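Local coordinates for transcriptional regulator ComR (Streptococcus vestibularis F0396, PDB 6HU8), which is a competence regulator of the RNPP family that probably binds DNA through a helix-turn-helix domain and senses a signalling peptide through its TPR domain, at residues A[261-264]-A[265-268]; A[285-288]-A[289-293]. All blocks are in the same frame, centred on the assembly; numbering follows the deposited sequence.

Contact 1 of 2, residues A[261-264]-A[265-268]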
ATOM      1  N   ASN A 261      26.230  12.838  -5.039  1.00 40.30           N
ATOM      2  CA  ASN A 261      27.114  13.503  -5.975  1.00 40.13           C
ATOM      3  C   ASN A 261      28.008  14.552  -5.328  1.00 42.98           C
ATOM      4  O   ASN A 261      28.874  15.111  -5.987  1.00 39.83           O
ATOM      5  CB  ASN A 261      26.309  14.131  -7.106  1.00 41.10           C
ATOM      6  CG  ASN A 261      25.712  13.097  -8.032  1.00 43.10           C
ATOM      7  OD1 ASN A 261      26.290  12.038  -8.266  1.00 44.62           O
ATOM      8  ND2 ASN A 261      24.538  13.384  -8.538  1.00 43.12           N
ATOM      9  N   GLY A 262      27.807  14.817  -4.041  1.00 42.85           N
ATOM     10  CA  GLY A 262      28.555  15.864  -3.365  1.00 39.45           C
ATOM     11  C   GLY A 262      28.383  17.206  -4.039  1.00 46.24           C
ATOM     12  O   GLY A 262      29.285  18.048  -4.000  1.00 45.96           O
ATOM     13  N   ASN A 263      27.227  17.415  -4.666  1.00 39.23           N
ATOM     14  CA  ASN A 263      26.980  18.654  -5.389  1.00 38.17           C
ATOM     15  C   ASN A 263      26.140  19.660  -4.586  1.00 45.76           C
ATOM     16  O   ASN A 263      24.904  19.564  -4.544  1.00 41.37           O
ATOM     17  CB  ASN A 263      26.297  18.343  -6.728  1.00 38.66           C
ATOM     18  CG  ASN A 263      26.275  19.540  -7.665  1.00 43.99           C
ATOM     19  OD1 ASN A 263      26.384  20.688  -7.229  1.00 42.04           O
ATOM     20  ND2 ASN A 263      26.139  19.275  -8.962  1.00 44.17           N
ATOM     21  N   LYS A 264      26.799  20.645  -3.973  1.00 44.23           N
ATOM     22  CA  LYS A 264      26.100  21.559  -3.065  1.00 40.00           C
ATOM     23  C   LYS A 264      25.282  22.600  -3.795  1.00 40.94           C
ATOM     24  O   LYS A 264      24.232  23.024  -3.289  1.00 39.90           O
ATOM     25  CB  LYS A 264      27.086  22.255  -2.134  1.00 44.42           C
ATOM     26  CG  LYS A 264      27.639  21.357  -1.056  1.00 46.70           C
ATOM     27  CD  LYS A 264      28.917  21.951  -0.481  1.00 52.79           C
ATOM     28  CE  LYS A 264      29.354  21.232   0.784  1.00 56.63           C
ATOM     29  NZ  LYS A 264      29.088  19.770   0.695  1.00 56.11           N
ATOM     30  N   LYS A 265      25.759  23.032  -4.963  1.00 38.50           N
ATOM     31  CA  LYS A 265      25.011  24.004  -5.771  1.00 42.32           C
ATOM     32  C   LYS A 265      23.694  23.417  -6.268  1.00 42.38           C
ATOM     33  O   LYS A 265      22.660  24.085  -6.251  1.00 37.76           O
ATOM     34  CB  LYS A 265      25.826  24.481  -6.974  1.00 39.42           C
ATOM     35  CG  LYS A 265      25.023  25.334  -7.979  1.00 41.89           C
ATOM     36  CD  LYS A 265      25.958  26.030  -8.977  1.00 48.57           C
ATOM     37  CE  LYS A 265      25.294  27.191  -9.716  1.00 49.64           C
ATOM     38  NZ  LYS A 265      24.263  26.740 -10.712  1.00 52.13           N
ATOM     39  N   LYS A 266      23.748  22.180  -6.751  1.00 38.68           N
ATOM     40  CA  LYS A 266      22.553  21.513  -7.258  1.00 40.21           C
ATOM     41  C   LYS A 266      21.625  21.170  -6.091  1.00 37.51           C
ATOM     42  O   LYS A 266      20.404  21.259  -6.211  1.00 40.59           O
ATOM     43  CB  LYS A 266      22.926  20.256  -8.052  1.00 44.16           C
ATOM     44  CG  LYS A 266      21.826  19.720  -8.949  1.00 45.39           C
ATOM     45  CD  LYS A 266      21.354  20.757  -9.952  1.00 48.93           C
ATOM     46  CE  LYS A 266      20.370  20.147 -10.935  1.00 58.77           C
ATOM     47  NZ  LYS A 266      20.977  18.938 -11.576  1.00 63.09           N
ATOM     48  N   ALA A 267      22.199  20.787  -4.953  1.00 37.88           N
ATOM     49  CA  ALA A 267      21.367  20.490  -3.792  1.00 39.50           C
ATOM     50  C   ALA A 267      20.657  21.775  -3.315  1.00 38.67           C
ATOM     51  O   ALA A 267      19.471  21.740  -2.977  1.00 34.77           O
ATOM     52  CB  ALA A 267      22.193  19.859  -2.679  1.00 37.68           C
ATOM     53  N   THR A 268      21.373  22.902  -3.323  1.00 40.16           N
ATOM     54  CA  THR A 268      20.786  24.204  -2.978  1.00 35.34           C
ATOM     55  C   THR A 268      19.672  24.612  -3.930  1.00 38.02           C
ATOM     56  O   THR A 268      18.636  25.129  -3.489  1.00 37.83           O
ATOM     57  CB  THR A 268      21.835  25.323  -2.971  1.00 38.47           C
ATOM     58  OG1 THR A 268      22.884  24.964  -2.089  1.00 35.10           O
ATOM     59  CG2 THR A 268      21.220  26.651  -2.483  1.00 36.25           C
TER

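Contact 2 of 2, residues A[285-288]-A[289-293]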
ATOM      1  N   VAL A 285       3.502  26.077   7.127  1.00 46.26           N
ATOM      2  CA  VAL A 285       4.142  25.020   7.906  1.00 46.72           C
ATOM      3  C   VAL A 285       5.202  24.305   7.064  1.00 40.70           C
ATOM      4  O   VAL A 285       6.359  24.217   7.457  1.00 38.85           O
ATOM      5  CB  VAL A 285       3.095  23.997   8.429  1.00 48.81           C
ATOM      6  CG1 VAL A 285       3.776  22.783   9.037  1.00 42.64           C
ATOM      7  CG2 VAL A 285       2.150  24.667   9.439  1.00 50.66           C
ATOM      8  N   LEU A 286       4.812  23.822   5.891  1.00 38.44           N
ATOM      9  CA  LEU A 286       5.749  23.103   5.021  1.00 37.46           C
ATOM     10  C   LEU A 286       6.932  23.983   4.569  1.00 40.49           C
ATOM     11  O   LEU A 286       8.081  23.521   4.455  1.00 34.60           O
ATOM     12  CB  LEU A 286       4.978  22.569   3.819  1.00 35.92           C
ATOM     13  CG  LEU A 286       5.661  21.577   2.893  1.00 47.60           C
ATOM     14  CD1 LEU A 286       6.346  20.488   3.717  1.00 47.12           C
ATOM     15  CD2 LEU A 286       4.611  20.976   1.967  1.00 49.70           C
ATOM     16  N   GLU A 287       6.666  25.261   4.305  1.00 34.78           N
ATOM     17  CA  GLU A 287       7.759  26.179   3.940  1.00 33.49           C
ATOM     18  C   GLU A 287       8.764  26.370   5.064  1.00 33.36           C
ATOM     19  O   GLU A 287       9.976  26.367   4.832  1.00 37.31           O
ATOM     20  CB  GLU A 287       7.210  27.542   3.524  1.00 34.61           C
ATOM     21  CG  GLU A 287       8.313  28.546   3.200  1.00 33.36           C
ATOM     22  CD  GLU A 287       7.764  29.902   2.791  1.00 37.20           C
ATOM     23  OE1 GLU A 287       6.520  30.073   2.791  1.00 39.22           O
ATOM     24  OE2 GLU A 287       8.586  30.785   2.464  1.00 39.45           O
ATOM     25  N   GLU A 288       8.269  26.559   6.282  1.00 33.69           N
ATOM     26  CA  GLU A 288       9.154  26.667   7.435  1.00 38.09           C
ATOM     27  C   GLU A 288       9.945  25.367   7.620  1.00 34.82           C
ATOM     28  O   GLU A 288      11.152  25.399   7.826  1.00 39.00           O
ATOM     29  CB  GLU A 288       8.364  26.974   8.709  1.00 44.45           C
ATOM     30  CG  GLU A 288       7.647  28.322   8.696  1.00 49.77           C
ATOM     31  CD  GLU A 288       6.464  28.370   9.664  1.00 54.69           C
ATOM     32  OE1 GLU A 288       6.294  27.420  10.480  1.00 54.45           O
ATOM     33  OE2 GLU A 288       5.693  29.357   9.599  1.00 60.03           O
ATOM     34  N   LYS A 289       9.248  24.238   7.565  1.00 37.69           N
ATOM     35  CA  LYS A 289       9.901  22.931   7.710  1.00 38.54           C
ATOM     36  C   LYS A 289      10.972  22.749   6.630  1.00 41.45           C
ATOM     37  O   LYS A 289      12.086  22.315   6.918  1.00 42.60           O
ATOM     38  CB  LYS A 289       8.851  21.808   7.630  1.00 42.75           C
ATOM     39  CG  LYS A 289       9.395  20.372   7.737  1.00 48.00           C
ATOM     40  CD  LYS A 289       8.339  19.336   7.278  1.00 51.76           C
ATOM     41  CE  LYS A 289       8.695  18.720   5.912  1.00 57.09           C
ATOM     42  NZ  LYS A 289       9.172  19.733   4.879  1.00 48.58           N
ATOM     43  N   THR A 290      10.635  23.080   5.382  1.00 36.57           N
ATOM     44  CA  THR A 290      11.566  22.905   4.270  1.00 34.74           C
ATOM     45  C   THR A 290      12.796  23.797   4.416  1.00 41.95           C
ATOM     46  O   THR A 290      13.927  23.361   4.166  1.00 34.62           O
ATOM     47  CB  THR A 290      10.890  23.197   2.932  1.00 33.18           C
ATOM     48  OG1 THR A 290       9.876  22.216   2.703  1.00 36.30           O
ATOM     49  CG2 THR A 290      11.902  23.138   1.785  1.00 31.72           C
ATOM     50  N   ARG A 291      12.563  25.044   4.827  1.00 36.87           N
ATOM     51  CA  ARG A 291      13.631  26.008   5.053  1.00 39.87           C
ATOM     52  C   ARG A 291      14.542  25.512   6.169  1.00 41.35           C
ATOM     53  O   ARG A 291      15.752  25.627   6.078  1.00 39.17           O
ATOM     54  CB  ARG A 291      13.040  27.388   5.391  1.00 42.34           C
ATOM     55  CG  ARG A 291      13.939  28.552   5.098  1.00 47.85           C
ATOM     56  CD  ARG A 291      13.294  29.893   5.509  1.00 48.37           C
ATOM     57  NE  ARG A 291      12.189  30.282   4.633  1.00 45.18           N
ATOM     58  CZ  ARG A 291      12.369  30.798   3.428  1.00 45.86           C
ATOM     59  NH1 ARG A 291      13.613  30.966   2.971  1.00 49.17           N
ATOM     60  NH2 ARG A 291      11.324  31.135   2.679  1.00 40.77           N
ATOM     61  N   ALA A 292      13.956  24.925   7.210  1.00 43.68           N
ATOM     62  CA  ALA A 292      14.751  24.396   8.315  1.00 41.68           C
ATOM     63  C   ALA A 292      15.583  23.192   7.875  1.00 43.54           C
ATOM     64  O   ALA A 292      16.685  22.981   8.374  1.00 44.92           O
ATOM     65  CB  ALA A 292      13.858  24.014   9.464  1.00 44.87           C
ATOM     66  N   GLU A 293      15.049  22.393   6.955  1.00 42.12           N
ATOM     67  CA  GLU A 293      15.744  21.177   6.524  1.00 43.95           C
ATOM     68  C   GLU A 293      16.945  21.541   5.648  1.00 43.10           C
ATOM     69  O   GLU A 293      18.017  20.937   5.759  1.00 39.77           O
ATOM     70  CB  GLU A 293      14.788  20.248   5.779  1.00 40.58           C
ATOM     71  CG  GLU A 293      15.395  18.912   5.392  1.00 44.59           C
ATOM     72  CD  GLU A 293      15.493  17.945   6.571  1.00 51.11           C
ATOM     73  OE1 GLU A 293      14.980  18.292   7.657  1.00 51.99           O
ATOM     74  OE2 GLU A 293      16.071  16.842   6.416  1.00 47.59           O
TER

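Contact 1 of 2, residues A[261-264]-A[265-268]
N263 stands at the N-cap of helix 264-279 and turns its side-chain amide forward, toward the N-H groups of the first turn. With CG anti to the backbone N (chi1 -168°), OD1 swings round to the start of the helix and accepts from the backbone N of K266 at 3.1 Å. The bond is nearly straight at hydrogen, 168°, yet the N-H comes in from above the amide plane and not along a lone pair. Asparagine suits this place because its short amide can stand in for the carbonyl that a preceding helical turn would have supplied. The side chains of N263 and K266 cross obliquely: CG of N263 lies 3.4 Å from CB of K266, and ND2 passes the same methylene at 3.5 Å. From here the ordinary helical pattern takes over, with N263 O accepting from A267 N at 3.0 Å.

One residue on, K264 O takes two bonds from T268, the backbone N at 2.9 Å and OG1 at 2.6 Å, which approach from opposite faces of the carbonyl plane. The threonine hydroxyl reaches back because OG1 lies anti to its own carbonyl carbon (chi1 -56°), a common way for threonine to meet its hydrogen-bonding need inside a helix. G262, just before the cap, has the positive phi that glycine adopts easily as the chain leaves helix 246-261. The turn thus joins two consecutive helices of the TPR region: N263 and K266 touch E257, while A267, small enough for a buried position, packs on L258 of helix 246-261 and on L299 near the end of the ordered chain.

Contact 2 of 2, residues A[285-288]-A[289-293]
E287 and R291, one helical turn apart, run side by side and point the same way from helix 285-296. The arginine is the chain to follow. Its CB rests 3.3 Å from E287 O, the carbonyl that also accepts the backbone N of R291. CG is anti to the backbone N, CD continues the extended chain, and a bend at chi3 (-71°) turns the guanidinium toward the glutamate. CZ lies 3.9 Å from E287 OE2, and at the tip NH2 closes a salt bridge to that oxygen at 2.8 Å. OE2 sits at the guanidinium edge, close to its plane, and offers its anti lone pair; the two flat groups are turned 49° apart, and one hydrogen bond, bent to 142° at hydrogen, joins them in place of a flat bidentate pair.

One residue earlier, T290 doubles its grip on L286 O: backbone N and OG1 both donate, each at 2.8 Å, from opposite faces of the carbonyl. That second bond satisfies the hydroxyl of a threonine buried against A274 and I251. The charge pair, by contrast, involves an exposed arginine, and solvent there would probably weaken its attraction.

Following the chain from the N terminus, helix 246-261 ends and contact 1 closes the short turn that starts helix 264-279. The chain runs along that helix, passes a loop, and enters helix 285-296, whose opening turns hold contact 2. The two contacts lie in series, neither nested nor crossed, with centres about 19 Å apart and nearest atoms about 9 Å apart. Both fall within the ComR tetratricopeptide range, on the same side of the chain's centre. Helix 246-261 is common to them: contact 1 packs beside its C-terminal end, while contact 2 reaches P247, I251 and K255 farther back. T290 also touches A274 and I275 of helix 264-279, so the three helices pack against one another.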